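Local coordinates for eukaryotic translation initiation factor 2D (Homo sapiens, PDB 5W2F), which delivers tRNA to the P-site of the eukaryotic ribosome in a GTP-independent manner, this chain being its C-terminal part with SWIB/MDM2 and SUI1 domains, at residues A[53-58]-A[80-85]; A[64-69]-A[73-78]. One frame throughout, in Å; residues are numbered along the deposited sequence.

Contact 1: A[53-58]-A[80-85]; sequences NLVRLD and DSLLTR
Val55 and Leu82 make the tight part of this contact, meeting at about a right angle between strand 54-56 and helix 79-89. The work on the helix side falls to one methyl, CD2 of Leu82, which comes within 3.9 Å of CG1 of Val55 and sits hardly farther from CB and CG2, so it rests in the fork of the valine. Leu82 gets there because its CG lies anti to the backbone N (chi1 174°), a torsion that sends the branch out from the helix toward the strand. Its other methyl is held less closely: CD1 of Leu82 and CD1 of Leu57 are 4.5 Å apart, a loose contact. More of the core closes round these side chains. Val37 of helix 30-43 and Ile65 of helix 59-65 also touch Leu82, while Ala41 lies against Val55.

The solvent side looks quite different. Asp80 and Thr84 are exposed on the helix, and there the helix binds itself: the carbonyl O of Asp80 accepts from Thr84 N and from Thr84 OG1 (2.9 Å), the two donors reaching it from opposite faces of the carbonyl plane. On the strand, Arg56 takes no part and gives NH2 to the carbonyls of Asp45 and Val47. No hydrogen bond or salt bridge joins the two segments. Across them the contact is purely van der Waals and hydrophobic, a piece of the SWIB/MDM2 domain's apolar core, while the backbone bonds of strand 54-56 to strand 76-78, which runs straight into helix 79-89, place the strand.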
loop_
_atom_site.group_PDB
_atom_site.type_symbol
_atom_site.label_atom_id
_atom_site.label_comp_id
_atom_site.label_asym_id
_atom_site.label_seq_id
_atom_site.Cartn_x
_atom_site.Cartn_y
_atom_site.Cartn_z
ATOM N N ASN A 53 16.244 26.723 -8.704
ATOM C CA ASN A 53 16.184 25.363 -8.148
ATOM C C ASN A 53 15.433 25.297 -6.809
ATOM O O ASN A 53 15.139 24.195 -6.342
ATOM C CB ASN A 53 17.579 24.750 -7.939
ATOM C CG ASN A 53 18.126 24.019 -9.152
ATOM O OD1 ASN A 53 17.411 23.757 -10.137
ATOM N ND2 ASN A 53 19.389 23.625 -9.066
ATOM N N LEU A 54 15.153 26.448 -6.186
ATOM C CA LEU A 54 14.589 26.490 -4.833
ATOM C C LEU A 54 13.192 27.058 -4.816
ATOM O O LEU A 54 12.877 27.972 -5.571
ATOM C CB LEU A 54 15.470 27.355 -3.939
ATOM C CG LEU A 54 16.920 26.903 -3.820
ATOM C CD1 LEU A 54 17.658 27.872 -2.932
ATOM C CD2 LEU A 54 17.061 25.492 -3.270
ATOM N N VAL A 55 12.392 26.538 -3.899
ATOM C CA VAL A 55 11.040 27.008 -3.640
ATOM C C VAL A 55 10.974 27.550 -2.218
ATOM O O VAL A 55 11.407 26.882 -1.275
ATOM C CB VAL A 55 10.021 25.863 -3.834
ATOM C CG1 VAL A 55 8.606 26.344 -3.501
ATOM C CG2 VAL A 55 10.092 25.341 -5.271
ATOM N N ARG A 56 10.440 28.768 -2.078
ATOM C CA ARG A 56 10.218 29.386 -0.780
ATOM C C ARG A 56 8.860 28.905 -0.277
ATOM O O ARG A 56 7.837 29.193 -0.871
ATOM C CB ARG A 56 10.225 30.907 -0.886
ATOM C CG ARG A 56 11.521 31.501 -1.418
ATOM C CD ARG A 56 11.395 33.007 -1.680
ATOM N NE ARG A 56 10.829 33.303 -3.010
ATOM C CZ ARG A 56 9.564 33.657 -3.290
ATOM N NH1 ARG A 56 8.633 33.826 -2.335
ATOM N NH2 ARG A 56 9.231 33.880 -4.574
ATOM N N LEU A 57 8.846 28.216 0.847
ATOM C CA LEU A 57 7.618 27.668 1.363
ATOM C C LEU A 57 6.745 28.779 1.970
ATOM O O LEU A 57 7.203 29.600 2.755
ATOM C CB LEU A 57 7.880 26.566 2.377
ATOM C CG LEU A 57 8.277 25.169 1.853
ATOM C CD1 LEU A 57 9.499 25.105 0.982
ATOM C CD2 LEU A 57 8.407 24.246 3.051
ATOM N N ASP A 58 5.474 28.780 1.587
ATOM C CA ASP A 58 4.486 29.693 2.138
ATOM C C ASP A 58 3.905 29.075 3.412
ATOM O O ASP A 58 4.282 27.947 3.793
ATOM C CB ASP A 58 3.429 30.019 1.070
ATOM C CG ASP A 58 2.541 28.840 0.700
ATOM O OD1 ASP A 58 2.879 27.682 1.000
ATOM O OD2 ASP A 58 1.499 29.095 0.067
ATOM N N ASP A 80 12.893 18.910 -5.657
ATOM C CA ASP A 80 12.806 17.471 -5.382
ATOM C C ASP A 80 12.598 17.164 -3.910
ATOM O O ASP A 80 11.866 16.237 -3.571
ATOM C CB ASP A 80 13.998 16.735 -5.964
ATOM C CG ASP A 80 13.947 16.690 -7.485
ATOM O OD1 ASP A 80 13.112 15.944 -8.011
ATOM O OD2 ASP A 80 14.722 17.406 -8.169
ATOM N N SER A 81 13.225 17.939 -3.029
ATOM C CA SER A 81 12.975 17.756 -1.606
ATOM C C SER A 81 11.552 18.106 -1.229
ATOM O O SER A 81 10.929 17.424 -0.423
ATOM C CB SER A 81 13.924 18.623 -0.796
ATOM O OG SER A 81 15.275 18.201 -1.005
ATOM N N LEU A 82 11.045 19.187 -1.809
ATOM C CA LEU A 82 9.672 19.582 -1.577
ATOM C C LEU A 82 8.730 18.455 -1.972
ATOM O O LEU A 82 7.831 18.079 -1.216
ATOM C CB LEU A 82 9.356 20.855 -2.358
ATOM C CG LEU A 82 7.908 21.328 -2.329
ATOM C CD1 LEU A 82 7.459 21.606 -0.904
ATOM C CD2 LEU A 82 7.748 22.541 -3.231
ATOM N N LEU A 83 8.930 17.917 -3.170
ATOM C CA LEU A 83 8.078 16.851 -3.665
ATOM C C LEU A 83 8.201 15.593 -2.802
ATOM O O LEU A 83 7.195 14.995 -2.444
ATOM C CB LEU A 83 8.427 16.573 -5.124
ATOM C CG LEU A 83 8.090 17.703 -6.108
ATOM C CD1 LEU A 83 8.653 17.477 -7.509
ATOM C CD2 LEU A 83 6.592 17.931 -6.165
ATOM N N THR A 84 9.422 15.226 -2.433
ATOM C CA THR A 84 9.647 14.073 -1.568
ATOM C C THR A 84 8.941 14.229 -0.224
ATOM O O THR A 84 8.292 13.303 0.260
ATOM C CB THR A 84 11.148 13.855 -1.357
ATOM O OG1 THR A 84 11.727 13.524 -2.614
ATOM C CG2 THR A 84 11.436 12.759 -0.351
ATOM N N ARG A 85 9.073 15.400 0.386
ATOM C CA ARG A 85 8.426 15.606 1.675
ATOM C C ARG A 85 6.914 15.564 1.537
ATOM O O ARG A 85 6.226 15.045 2.424
ATOM C CB ARG A 85 8.895 16.904 2.317
ATOM C CG ARG A 85 10.345 16.854 2.759
ATOM C CD ARG A 85 10.649 18.024 3.664
ATOM N NE ARG A 85 12.076 18.240 3.823
ATOM C CZ ARG A 85 12.626 19.011 4.760
ATOM N NH1 ARG A 85 11.882 19.643 5.666
ATOM N NH2 ARG A 85 13.943 19.140 4.791
#

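Contact 2: A[64-69]-A[73-78]; sequences CILEKN and TVMKLP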
loop_
_atom_site.group_PDB
_atom_site.type_symbol
_atom_site.label_atom_id
_atom_site.label_comp_id
_atom_site.label_asym_id
_atom_site.label_seq_id
_atom_site.Cartn_x
_atom_site.Cartn_y
_atom_site.Cartn_z
ATOM N N CYS A 64 2.031 22.058 6.488
ATOM C CA CYS A 64 1.763 20.660 6.223
ATOM C C CYS A 64 2.948 19.786 5.877
ATOM O O CYS A 64 2.785 18.566 5.916
ATOM C CB CYS A 64 0.600 20.494 5.254
ATOM S SG CYS A 64 0.885 21.045 3.582
ATOM N N ILE A 65 4.130 20.353 5.582
ATOM C CA ILE A 65 5.320 19.502 5.457
ATOM C C ILE A 65 6.458 19.705 6.449
ATOM O O ILE A 65 7.287 18.796 6.590
ATOM C CB ILE A 65 5.862 19.435 4.010
ATOM C CG1 ILE A 65 6.354 20.785 3.532
ATOM C CG2 ILE A 65 4.785 18.893 3.067
ATOM C CD1 ILE A 65 7.271 20.687 2.339
ATOM N N LEU A 66 6.511 20.836 7.148
ATOM C CA LEU A 66 7.566 21.058 8.141
ATOM C C LEU A 66 7.115 20.714 9.554
ATOM O O LEU A 66 5.970 20.979 9.933
ATOM C CB LEU A 66 8.046 22.503 8.112
ATOM C CG LEU A 66 8.498 23.047 6.761
ATOM C CD1 LEU A 66 8.976 24.470 6.971
ATOM C CD2 LEU A 66 9.589 22.191 6.131
ATOM N N GLU A 67 8.038 20.146 10.329
ATOM C CA GLU A 67 7.787 19.822 11.739
ATOM C C GLU A 67 7.831 21.096 12.584
ATOM O O GLU A 67 6.935 21.340 13.398
ATOM C CB GLU A 67 8.818 18.812 12.283
ATOM C CG GLU A 67 9.064 17.562 11.436
ATOM C CD GLU A 67 7.790 16.880 10.968
ATOM O OE1 GLU A 67 6.843 16.751 11.776
ATOM O OE2 GLU A 67 7.743 16.466 9.788
ATOM N N LYS A 68 8.880 21.895 12.377
ATOM C CA LYS A 68 9.070 23.169 13.069
ATOM C C LYS A 68 9.270 24.306 12.055
ATOM O O LYS A 68 10.172 24.237 11.214
ATOM C CB LYS A 68 10.284 23.074 13.996
ATOM C CG LYS A 68 10.374 24.198 15.017
ATOM C CD LYS A 68 11.772 24.312 15.601
ATOM C CE LYS A 68 11.849 25.446 16.609
ATOM N NZ LYS A 68 13.232 25.637 17.127
ATOM N N ASN A 69 8.430 25.341 12.143
ATOM C CA ASN A 69 8.555 26.546 11.309
ATOM C C ASN A 69 9.081 27.717 12.150
ATOM O O ASN A 69 8.302 28.480 12.719
ATOM C CB ASN A 69 7.212 26.893 10.642
ATOM C CG ASN A 69 7.281 28.124 9.730
ATOM O OD1 ASN A 69 8.356 28.641 9.408
ATOM N ND2 ASN A 69 6.113 28.596 9.309
ATOM N N THR A 73 12.048 33.429 9.367
ATOM C CA THR A 73 12.997 32.672 8.573
ATOM C C THR A 73 12.250 32.118 7.384
ATOM O O THR A 73 11.231 31.438 7.551
ATOM C CB THR A 73 13.609 31.502 9.371
ATOM O OG1 THR A 73 14.277 32.013 10.523
ATOM C CG2 THR A 73 14.616 30.738 8.536
ATOM N N VAL A 74 12.754 32.424 6.187
ATOM C CA VAL A 74 12.209 31.869 4.964
ATOM C C VAL A 74 12.735 30.443 4.851
ATOM O O VAL A 74 13.951 30.212 4.842
ATOM C CB VAL A 74 12.608 32.687 3.714
ATOM C CG1 VAL A 74 12.021 32.043 2.452
ATOM C CG2 VAL A 74 12.160 34.148 3.853
ATOM N N MET A 75 11.811 29.493 4.779
ATOM C CA MET A 75 12.144 28.092 4.585
ATOM C C MET A 75 12.187 27.847 3.078
ATOM O O MET A 75 11.231 28.165 2.373
ATOM C CB MET A 75 11.077 27.206 5.220
ATOM C CG MET A 75 10.685 27.587 6.648
ATOM S SD MET A 75 12.083 27.488 7.771
ATOM C CE MET A 75 11.333 27.014 9.301
ATOM N N LYS A 76 13.319 27.351 2.577
ATOM C CA LYS A 76 13.474 27.044 1.170
ATOM C C LYS A 76 13.823 25.590 1.009
ATOM O O LYS A 76 14.627 25.046 1.782
ATOM C CB LYS A 76 14.576 27.888 0.530
ATOM C CG LYS A 76 14.303 29.372 0.605
ATOM C CD LYS A 76 15.413 30.132 -0.106
ATOM C CE LYS A 76 15.303 31.622 0.116
ATOM N NZ LYS A 76 16.341 32.353 -0.656
ATOM N N LEU A 77 13.215 24.965 0.007
ATOM C CA LEU A 77 13.553 23.606 -0.366
ATOM C C LEU A 77 13.771 23.507 -1.853
ATOM O O LEU A 77 13.030 24.116 -2.627
ATOM C CB LEU A 77 12.438 22.633 0.012
ATOM C CG LEU A 77 12.240 22.354 1.487
ATOM C CD1 LEU A 77 11.049 21.431 1.691
ATOM C CD2 LEU A 77 13.484 21.719 2.081
ATOM N N PRO A 78 14.769 22.705 -2.268
ATOM C CA PRO A 78 14.799 22.330 -3.667
ATOM C C PRO A 78 13.524 21.614 -4.091
ATOM O O PRO A 78 12.901 20.932 -3.286
ATOM C CB PRO A 78 15.970 21.367 -3.773
ATOM C CG PRO A 78 16.686 21.437 -2.481
ATOM C CD PRO A 78 15.782 22.002 -1.465
#
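Met75 meets the one flat group that can be read with confidence here, the Lys68-Asn69 peptide; there is no aromatic ring. The methionine methyl lies at the edge of that peptide, near its plane and not over a face: CE of Met75 is 3.6 Å from the carbonyl O of Lys68 and 3.5 Å from CA of Asn69. The Asn69 side chain runs at a slant to that of Met75. Asn69 is poorly ordered, so this end of the contact should be read as loose van der Waals packing.

Farther in, the fit becomes apolar and firmer. CD1 of Leu66 presses on CG of Met75 at 3.6 Å and lies almost as near its CB. Met75 can serve both neighbours because its chain folds at chi2 (-61°) and again at chi3, keeping the root against Leu66 while the sulfur carries CE back toward Lys68 and Asn69. Deeper still, Ile65 and Leu77 reach for each other tip to tip, CD1 of Ile65 standing 3.9 Å from CD1 of Leu77. Ile65 is buried and also meets Leu82 and Cys86 of helix 79-89; Leu57 fills in beside Ile65, Leu66 and Leu77. At the outer rim Lys68 puts its ammonium on Glu70, within the connecting loop.

Taken along the chain, this is a helix-loop-strand connection: helix 59-65 ends, Leu66 leaves helical geometry, and a loop leads into strand 76-78, which pairs antiparallel with strand 54-56 in the SWIB/MDM2 domain, the helix end packed beside that two-stranded sheet.

The residues of contact 2 all lie between the two segments of contact 1, and the two centres are about 8 Å apart. They share one small sheet: strand 54-56 belongs to contact 1 and strand 76-78 to contact 2, tied by probable hydrogen bonds from Val55 N to Leu77 O and from Leu57 N to Met75 O. Contact 1, against helix 79-89, is core, three buried aliphatic residues and nothing polar across it. Contact 2, at the end of helix 59-65, is a surface contact that runs from one buried residue, Ile65, out to a poorly ordered rim, with the Lys68 carbonyl beside the Met75 methyl. The apolar ends merge, CD1 of Leu82 packing on CD1 of Ile65 at 3.4 Å.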